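Local structure of alkaline serine protease (Pseudoalteromonas sp., 1Y9Z) at residues Pro248-Cys260 with Leu344-Gly358. The protein is a cold-adapted, subtilisin-like serine endopeptidase that probably hydrolyses peptide bonds in protein substrates. Sequence-based numbering, arbitrary orientation.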
loop_
_atom_site.group_PDB
_atom_site.type_symbol
_atom_site.label_atom_id
_atom_site.label_comp_id
_atom_site.label_asym_id
_atom_site.label_seq_id
_atom_site.Cartn_x
_atom_site.Cartn_y
_atom_site.Cartn_z
ATOM N N PRO A 248 0.146 18.360 8.647
ATOM C CA PRO A 248 -1.195 18.064 8.144
ATOM C C PRO A 248 -2.265 19.057 8.571
ATOM O O PRO A 248 -2.242 19.569 9.691
ATOM C CB PRO A 248 -1.465 16.670 8.700
ATOM C CG PRO A 248 -0.756 16.711 10.025
ATOM C CD PRO A 248 0.562 17.362 9.651
ATOM N N ILE A 249 -3.190 19.334 7.661
ATOM C CA ILE A 249 -4.302 20.222 7.961
ATOM C C ILE A 249 -5.502 19.308 8.146
ATOM O O ILE A 249 -5.994 18.716 7.183
ATOM C CB ILE A 249 -4.606 21.207 6.809
ATOM C CG1 ILE A 249 -3.431 22.169 6.614
ATOM C CG2 ILE A 249 -5.881 21.990 7.119
ATOM C CD1 ILE A 249 -3.120 23.023 7.831
ATOM N N ASN A 250 -5.947 19.172 9.390
ATOM C CA ASN A 250 -7.099 18.341 9.700
ATOM C C ASN A 250 -8.258 19.235 10.101
ATOM O O ASN A 250 -8.298 19.760 11.216
ATOM C CB ASN A 250 -6.774 17.363 10.831
ATOM C CG ASN A 250 -5.750 16.324 10.424
ATOM O OD1 ASN A 250 -5.787 15.809 9.307
ATOM N ND2 ASN A 250 -4.841 15.998 11.332
ATOM N N ALA A 251 -9.188 19.417 9.174
ATOM C CA ALA A 251 -10.357 20.250 9.402
ATOM C C ALA A 251 -11.371 19.965 8.307
ATOM O O ALA A 251 -11.099 19.197 7.381
ATOM C CB ALA A 251 -9.964 21.724 9.378
ATOM N N SER A 252 -12.541 20.585 8.420
ATOM C CA SER A 252 -13.594 20.415 7.433
ATOM C C SER A 252 -13.937 21.765 6.825
ATOM O O SER A 252 -13.812 22.802 7.480
ATOM C CB SER A 252 -14.841 19.809 8.079
ATOM O OG SER A 252 -14.563 18.521 8.601
ATOM N N ALA A 253 -14.350 21.745 5.564
ATOM C CA ALA A 253 -14.725 22.959 4.853
ATOM C C ALA A 253 -15.951 22.652 4.008
ATOM O O ALA A 253 -16.045 21.583 3.404
ATOM C CB ALA A 253 -13.579 23.429 3.966
ATOM N N THR A 254 -16.894 23.588 3.975
ATOM C CA THR A 254 -18.118 23.410 3.206
ATOM C C THR A 254 -18.394 24.625 2.329
ATOM O O THR A 254 -18.258 25.765 2.771
ATOM C CB THR A 254 -19.330 23.189 4.132
ATOM O OG1 THR A 254 -19.113 22.023 4.937
ATOM C CG2 THR A 254 -20.601 23.000 3.312
ATOM N N GLY A 255 -18.781 24.368 1.084
ATOM C CA GLY A 255 -19.074 25.449 0.162
ATOM C C GLY A 255 -19.471 24.926 -1.203
ATOM O O GLY A 255 -19.372 23.730 -1.469
ATOM N N ALA A 256 -19.932 25.820 -2.071
ATOM C CA ALA A 256 -20.332 25.422 -3.413
ATOM C C ALA A 256 -19.103 24.941 -4.177
ATOM O O ALA A 256 -18.033 25.544 -4.089
ATOM C CB ALA A 256 -20.977 26.597 -4.138
ATOM N N LEU A 257 -19.261 23.852 -4.921
ATOM C CA LEU A 257 -18.157 23.299 -5.697
ATOM C C LEU A 257 -17.895 24.140 -6.942
ATOM O O LEU A 257 -18.805 24.401 -7.731
ATOM C CB LEU A 257 -18.468 21.857 -6.109
ATOM C CG LEU A 257 -17.349 21.108 -6.841
ATOM C CD1 LEU A 257 -16.149 20.945 -5.917
ATOM C CD2 LEU A 257 -17.857 19.750 -7.300
ATOM N N ALA A 258 -16.647 24.565 -7.102
ATOM C CA ALA A 258 -16.241 25.365 -8.251
ATOM C C ALA A 258 -14.900 24.832 -8.737
ATOM O O ALA A 258 -14.046 24.462 -7.933
ATOM C CB ALA A 258 -16.113 26.828 -7.855
ATOM N N GLU A 259 -14.715 24.788 -10.051
ATOM C CA GLU A 259 -13.468 24.280 -10.605
ATOM C C GLU A 259 -12.574 25.351 -11.203
ATOM O O GLU A 259 -13.042 26.279 -11.867
ATOM C CB GLU A 259 -13.754 23.208 -11.662
ATOM C CG GLU A 259 -12.548 22.868 -12.532
ATOM C CD GLU A 259 -12.752 21.621 -13.366
ATOM O OE1 GLU A 259 -13.849 21.452 -13.938
ATOM O OE2 GLU A 259 -11.805 20.811 -13.459
ATOM N N CYS A 260 -11.277 25.215 -10.953
ATOM C CA CYS A 260 -10.296 26.142 -11.488
ATOM C C CYS A 260 -9.824 25.532 -12.802
ATOM O O CYS A 260 -9.021 24.599 -12.806
ATOM C CB CYS A 260 -9.113 26.286 -10.534
ATOM S SG CYS A 260 -7.891 27.515 -11.090
ATOM N N LEU A 344 -16.974 14.608 -10.412
ATOM C CA LEU A 344 -17.264 15.781 -9.597
ATOM C C LEU A 344 -17.625 16.987 -10.460
ATOM O O LEU A 344 -18.276 17.918 -9.988
ATOM C CB LEU A 344 -16.065 16.113 -8.703
ATOM C CG LEU A 344 -15.830 15.145 -7.538
ATOM C CD1 LEU A 344 -14.494 15.444 -6.874
ATOM C CD2 LEU A 344 -16.974 15.269 -6.537
ATOM N N LYS A 345 -17.201 16.968 -11.721
ATOM C CA LYS A 345 -17.497 18.061 -12.642
ATOM C C LYS A 345 -19.003 18.240 -12.793
ATOM O O LYS A 345 -19.496 19.361 -12.934
ATOM C CB LYS A 345 -16.893 17.786 -14.022
ATOM C CG LYS A 345 -15.395 18.013 -14.124
ATOM C CD LYS A 345 -14.901 17.669 -15.526
ATOM C CE LYS A 345 -13.443 18.051 -15.720
ATOM N NZ LYS A 345 -13.243 19.524 -15.662
ATOM N N ALA A 346 -19.727 17.127 -12.766
ATOM C CA ALA A 346 -21.177 17.147 -12.910
ATOM C C ALA A 346 -21.877 17.696 -11.671
ATOM O O ALA A 346 -23.065 18.022 -11.717
ATOM C CB ALA A 346 -21.684 15.744 -13.213
ATOM N N LYS A 347 -21.142 17.800 -10.569
ATOM C CA LYS A 347 -21.710 18.297 -9.320
ATOM C C LYS A 347 -21.334 19.744 -9.019
ATOM O O LYS A 347 -21.614 20.250 -7.932
ATOM C CB LYS A 347 -21.274 17.401 -8.158
ATOM C CG LYS A 347 -21.627 15.934 -8.343
ATOM C CD LYS A 347 -23.123 15.742 -8.552
ATOM C CE LYS A 347 -23.464 14.281 -8.789
ATOM N NZ LYS A 347 -24.920 14.080 -9.027
ATOM N N LEU A 348 -20.701 20.409 -9.979
ATOM C CA LEU A 348 -20.293 21.796 -9.796
ATOM C C LEU A 348 -21.463 22.686 -9.384
ATOM O O LEU A 348 -22.556 22.595 -9.945
ATOM C CB LEU A 348 -19.661 22.337 -11.082
ATOM C CG LEU A 348 -18.305 21.740 -11.471
ATOM C CD1 LEU A 348 -17.827 22.353 -12.778
ATOM C CD2 LEU A 348 -17.298 21.998 -10.362
ATOM N N GLY A 349 -21.224 23.544 -8.396
ATOM C CA GLY A 349 -22.261 24.442 -7.922
ATOM C C GLY A 349 -22.991 23.926 -6.698
ATOM O O GLY A 349 -23.647 24.690 -5.989
ATOM N N GLN A 350 -22.876 22.628 -6.441
ATOM C CA GLN A 350 -23.538 22.018 -5.296
ATOM C C GLN A 350 -22.709 22.120 -4.019
ATOM O O GLN A 350 -21.477 22.131 -4.062
ATOM C CB GLN A 350 -23.856 20.551 -5.597
ATOM C CG GLN A 350 -24.887 20.365 -6.702
ATOM C CD GLN A 350 -25.184 18.908 -7.000
ATOM O OE1 GLN A 350 -25.496 18.129 -6.099
ATOM N NE2 GLN A 350 -25.099 18.535 -8.271
ATOM N N SER A 351 -23.397 22.203 -2.885
ATOM C CA SER A 351 -22.737 22.303 -1.590
ATOM C C SER A 351 -21.880 21.064 -1.362
ATOM O O SER A 351 -22.375 19.938 -1.415
ATOM C CB SER A 351 -23.775 22.428 -0.474
ATOM O OG SER A 351 -23.152 22.590 0.788
ATOM N N THR A 352 -20.596 21.281 -1.105
ATOM C CA THR A 352 -19.664 20.181 -0.889
ATOM C C THR A 352 -18.864 20.359 0.391
ATOM O O THR A 352 -18.465 21.470 0.740
ATOM C CB THR A 352 -18.674 20.070 -2.066
ATOM O OG1 THR A 352 -19.402 19.957 -3.293
ATOM C CG2 THR A 352 -17.779 18.848 -1.901
ATOM N N THR A 353 -18.632 19.254 1.091
ATOM C CA THR A 353 -17.857 19.285 2.319
ATOM C C THR A 353 -16.618 18.421 2.141
ATOM O O THR A 353 -16.719 17.228 1.861
ATOM C CB THR A 353 -18.662 18.747 3.515
ATOM O OG1 THR A 353 -19.837 19.546 3.696
ATOM C CG2 THR A 353 -17.825 18.796 4.789
ATOM N N VAL A 354 -15.455 19.043 2.283
ATOM C CA VAL A 354 -14.186 18.338 2.168
ATOM C C VAL A 354 -13.609 18.289 3.569
ATOM O O VAL A 354 -13.618 19.292 4.284
ATOM C CB VAL A 354 -13.201 19.086 1.250
ATOM C CG1 VAL A 354 -11.869 18.347 1.203
ATOM C CG2 VAL A 354 -13.787 19.209 -0.141
ATOM N N SER A 355 -13.106 17.130 3.970
ATOM C CA SER A 355 -12.558 17.016 5.305
ATOM C C SER A 355 -11.372 16.079 5.436
ATOM O O SER A 355 -11.309 15.036 4.785
ATOM C CB SER A 355 -13.652 16.557 6.267
ATOM O OG SER A 355 -14.157 15.291 5.885
ATOM N N ASN A 356 -10.427 16.485 6.275
ATOM C CA ASN A 356 -9.254 15.680 6.587
ATOM C C ASN A 356 -9.396 15.440 8.082
ATOM O O ASN A 356 -9.642 16.377 8.842
ATOM C CB ASN A 356 -7.953 16.433 6.309
ATOM C CG ASN A 356 -7.634 16.525 4.832
ATOM O OD1 ASN A 356 -8.047 15.677 4.042
ATOM N ND2 ASN A 356 -6.878 17.547 4.455
ATOM N N GLN A 357 -9.255 14.190 8.505
ATOM C CA GLN A 357 -9.400 13.860 9.914
ATOM C C GLN A 357 -8.215 13.077 10.450
ATOM O O GLN A 357 -7.784 12.097 9.845
ATOM C CB GLN A 357 -10.683 13.052 10.119
ATOM C CG GLN A 357 -11.947 13.794 9.709
ATOM C CD GLN A 357 -13.168 12.898 9.681
ATOM O OE1 GLN A 357 -13.493 12.238 10.667
ATOM N NE2 GLN A 357 -13.857 12.876 8.544
ATOM N N GLY A 358 -7.686 13.521 11.585
ATOM C CA GLY A 358 -6.568 12.828 12.194
ATOM C C GLY A 358 -7.065 11.886 13.276
ATOM O O GLY A 358 -8.274 11.711 13.447
#
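Strands 252-260 and 351-358 run antiparallel in a twisted sheet, paired from Ser252 with Ser355 to Ala256 with Ser351; their axes come within 4.4 Å at an angle of 134°. Ala253 with Val354 and Gly255 with Thr352 are hydrogen-bonded pairs, each closed by two N-H to O=C bonds, and CA-H...O contacts fill in between. Asn356 N to Ala251 O (3.0 Å) carries the ladder on at one end. At the other, Leu257 N donates to Gln350 O and Gly349 N to Leu257 O (2.7 Å), so the type II turn Lys347 to Gln350 is tied to the bending strand. Gln350 O is gripped twice, by Leu257 N and the Thr352 hydroxyl from opposite faces of its carbonyl plane.

On one face the Thr254 and Thr353 hydroxyls share a hydrogen bond, OG1 to OG1 2.9 Å. Asn356 ND2 bonds Ile249 O at 3.1 Å, approaching nearly along the C=O axis, with the oxygen close to the plane of the Asn356 amide; ND2 also bonds Ser333 O. Leu257, with CG anti to its backbone N (chi1 -175°), reaches the turn: its CG meets CD2 of Leu348 at 3.6 Å, while its CD2 comes within 3.3 Å of Leu344 O. Glu259 stretches out to form a salt bridge with Lys345, whose chain bends at its last torsion to bring NZ 2.7 Å from OE1, on the syn lone pair; OE2 has a weak bond to the same NZ and a hydrogen bond to Tyr309 OH. A glutamine here would probably leave the Lys345 ammonium without its balancing charge.

The pair probably belongs to the beta-barrel domain inserted into the subtilisin-like alpha/beta fold. Strand 351-360 lies between 252-263 and 214-221, strand 275-280 runs parallel to 252-263, and the end of helix 338-345 packs through Leu344 against Leu278.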